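Local coordinates for neck appendage protein (Bacillus phage GA-1, PDB 3GUD) that carries a C-terminal intramolecular chaperone domain that mediates triple-beta-helix folding of this phage neck appendage protein, at residues V47-I52 against I97-R101. Residues are numbered along the deposited sequence; the frame is centred on the assembly and turned at random.
Sequences VIAQQI and IYSIR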
loop_
_atom_site.group_PDB
_atom_site.type_symbol
_atom_site.label_atom_id
_atom_site.label_comp_id
_atom_site.label_asym_id
_atom_site.label_seq_id
_atom_site.Cartn_x
_atom_site.Cartn_y
_atom_site.Cartn_z
ATOM N N VAL A 47 4.629 -8.205 8.736
ATOM C CA VAL A 47 4.715 -9.658 8.728
ATOM C C VAL A 47 6.162 -10.059 8.464
ATOM O O VAL A 47 6.989 -9.206 8.131
ATOM C CB VAL A 47 3.764 -10.284 7.668
ATOM C CG1 VAL A 47 2.319 -10.192 8.132
ATOM C CG2 VAL A 47 3.936 -9.597 6.330
ATOM N N ILE A 48 6.472 -11.343 8.623
ATOM C CA ILE A 48 7.833 -11.826 8.403
ATOM C C ILE A 48 7.868 -12.993 7.411
ATOM O O ILE A 48 7.322 -14.057 7.681
ATOM C CB ILE A 48 8.500 -12.233 9.733
ATOM C CG1 ILE A 48 8.754 -10.996 10.602
ATOM C CG2 ILE A 48 9.803 -12.993 9.478
ATOM C CD1 ILE A 48 9.363 -11.316 11.944
ATOM N N ALA A 49 8.522 -12.791 6.271
ATOM C CA ALA A 49 8.457 -13.744 5.163
ATOM C C ALA A 49 8.695 -15.205 5.549
ATOM O O ALA A 49 7.905 -16.073 5.187
ATOM C CB ALA A 49 9.399 -13.327 4.038
ATOM N N GLN A 50 9.782 -15.475 6.266
ATOM C CA GLN A 50 10.128 -16.840 6.636
ATOM C C GLN A 50 9.031 -17.510 7.404
ATOM O O GLN A 50 8.779 -18.684 7.220
ATOM C CB GLN A 50 11.392 -16.889 7.483
ATOM C CG GLN A 50 12.673 -16.825 6.685
ATOM C CD GLN A 50 13.062 -15.410 6.340
ATOM O OE1 GLN A 50 12.241 -14.495 6.422
ATOM N NE2 GLN A 50 14.323 -15.216 5.952
ATOM N N GLN A 51 8.396 -16.784 8.298
ATOM C CA GLN A 51 7.274 -17.364 8.987
ATOM C C GLN A 51 6.100 -17.619 8.045
ATOM O O GLN A 51 5.357 -18.589 8.220
ATOM C CB GLN A 51 6.764 -16.438 10.049
ATOM C CG GLN A 51 5.298 -16.276 9.838
ATOM C CD GLN A 51 4.584 -16.049 11.090
ATOM O OE1 GLN A 51 5.198 -15.769 12.116
ATOM N NE2 GLN A 51 3.270 -16.161 11.042
ATOM N N ILE A 52 5.898 -16.712 7.088
ATOM C CA ILE A 52 4.804 -16.830 6.131
ATOM C C ILE A 52 4.994 -18.103 5.324
ATOM O O ILE A 52 4.083 -18.922 5.195
ATOM C CB ILE A 52 4.759 -15.633 5.158
ATOM C CG1 ILE A 52 4.307 -14.371 5.871
ATOM C CG2 ILE A 52 3.815 -15.904 3.986
ATOM C CD1 ILE A 52 4.074 -13.214 4.912
ATOM N N ILE A 97 18.011 -13.459 0.453
ATOM C CA ILE A 97 17.103 -12.632 1.213
ATOM C C ILE A 97 15.684 -12.944 0.788
ATOM O O ILE A 97 15.405 -13.079 -0.399
ATOM C CB ILE A 97 17.435 -11.131 0.993
ATOM C CG1 ILE A 97 16.688 -10.240 1.984
ATOM C CG2 ILE A 97 17.151 -10.718 -0.434
ATOM C CD1 ILE A 97 16.662 -8.781 1.575
ATOM N N TYR A 98 14.800 -13.092 1.768
ATOM C CA TYR A 98 13.373 -13.184 1.512
ATOM C C TYR A 98 12.745 -11.840 1.831
ATOM O O TYR A 98 13.078 -11.214 2.835
ATOM C CB TYR A 98 12.736 -14.249 2.391
ATOM C CG TYR A 98 13.077 -15.667 2.001
ATOM C CD1 TYR A 98 14.284 -16.245 2.387
ATOM C CD2 TYR A 98 12.182 -16.438 1.258
ATOM C CE1 TYR A 98 14.599 -17.555 2.039
ATOM C CE2 TYR A 98 12.484 -17.752 0.901
ATOM C CZ TYR A 98 13.696 -18.308 1.299
ATOM O OH TYR A 98 14.006 -19.609 0.956
ATOM N N SER A 99 11.850 -11.390 0.968
ATOM C CA SER A 99 11.154 -10.136 1.184
ATOM C C SER A 99 9.691 -10.479 1.154
ATOM O O SER A 99 9.351 -11.643 1.073
ATOM C CB SER A 99 11.494 -9.123 0.082
ATOM O OG SER A 99 11.222 -9.632 -1.212
ATOM N N ILE A 100 8.815 -9.489 1.232
ATOM C CA ILE A 100 7.397 -9.767 1.063
ATOM C C ILE A 100 6.844 -8.810 0.024
ATOM O O ILE A 100 7.479 -7.811 -0.296
ATOM C CB ILE A 100 6.568 -9.686 2.395
ATOM C CG1 ILE A 100 6.371 -8.236 2.850
ATOM C CG2 ILE A 100 7.196 -10.544 3.499
ATOM C CD1 ILE A 100 5.266 -8.055 3.866
ATOM N N ARG A 101 5.676 -9.136 -0.519
ATOM C CA ARG A 101 4.987 -8.265 -1.459
ATOM C C ARG A 101 3.787 -7.647 -0.715
ATOM O O ARG A 101 2.673 -8.167 -0.790
ATOM C CB ARG A 101 4.524 -9.066 -2.683
ATOM C CG ARG A 101 5.504 -10.169 -3.189
ATOM C CD ARG A 101 6.385 -9.698 -4.372
ATOM N NE ARG A 101 6.513 -10.663 -5.481
ATOM C CZ ARG A 101 7.674 -11.106 -5.963
ATOM N NH1 ARG A 101 8.816 -10.693 -5.431
ATOM N NH2 ARG A 101 7.708 -11.959 -6.979
#
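Apolar packing of A49, at the first turn of helix 49-58, against Y98 and I100 seats that helix on one side of strand 96-100, in the chaperone domain of the Peptidase S74 family. The strand pairs antiparallel with strand 69-73 in a two-stranded sheet, the chain making a long excursion through strands 80-81 and 87-89 between them. Backbones come near each other at A49 and I100, whose CA atoms are 5.8 Å apart. Within the helix start, I48 is the N-cap, and I52 N bonds to I48 O at 3.1 Å. A49 projects its methyl at the strand, where CB lies 3.4 Å from S99 O. The same CB is 3.8 Å from Y98 CB and also meets I100, bridging two residues that face the helix while S99 between them points away. Q50 reaches Y98 through a bend at chi2 (83°), which brings the end of its side chain obliquely to CB and ring atom CD1; amide and ring planes are 50° apart, so the two are not stacked. Y98 also meets Y71 edge-to-face. W107 of a second subunit packs on both V47 and I100, tying this contact to the trimer, and R4 of that subunit donates a hydrogen bond to Y98 O. Further along the helix, I52 adds a looser touch, CD1 to I100 CG2 at 4.3 Å. That same I100 CG2 lies closer to A49 CB, at 3.6 Å.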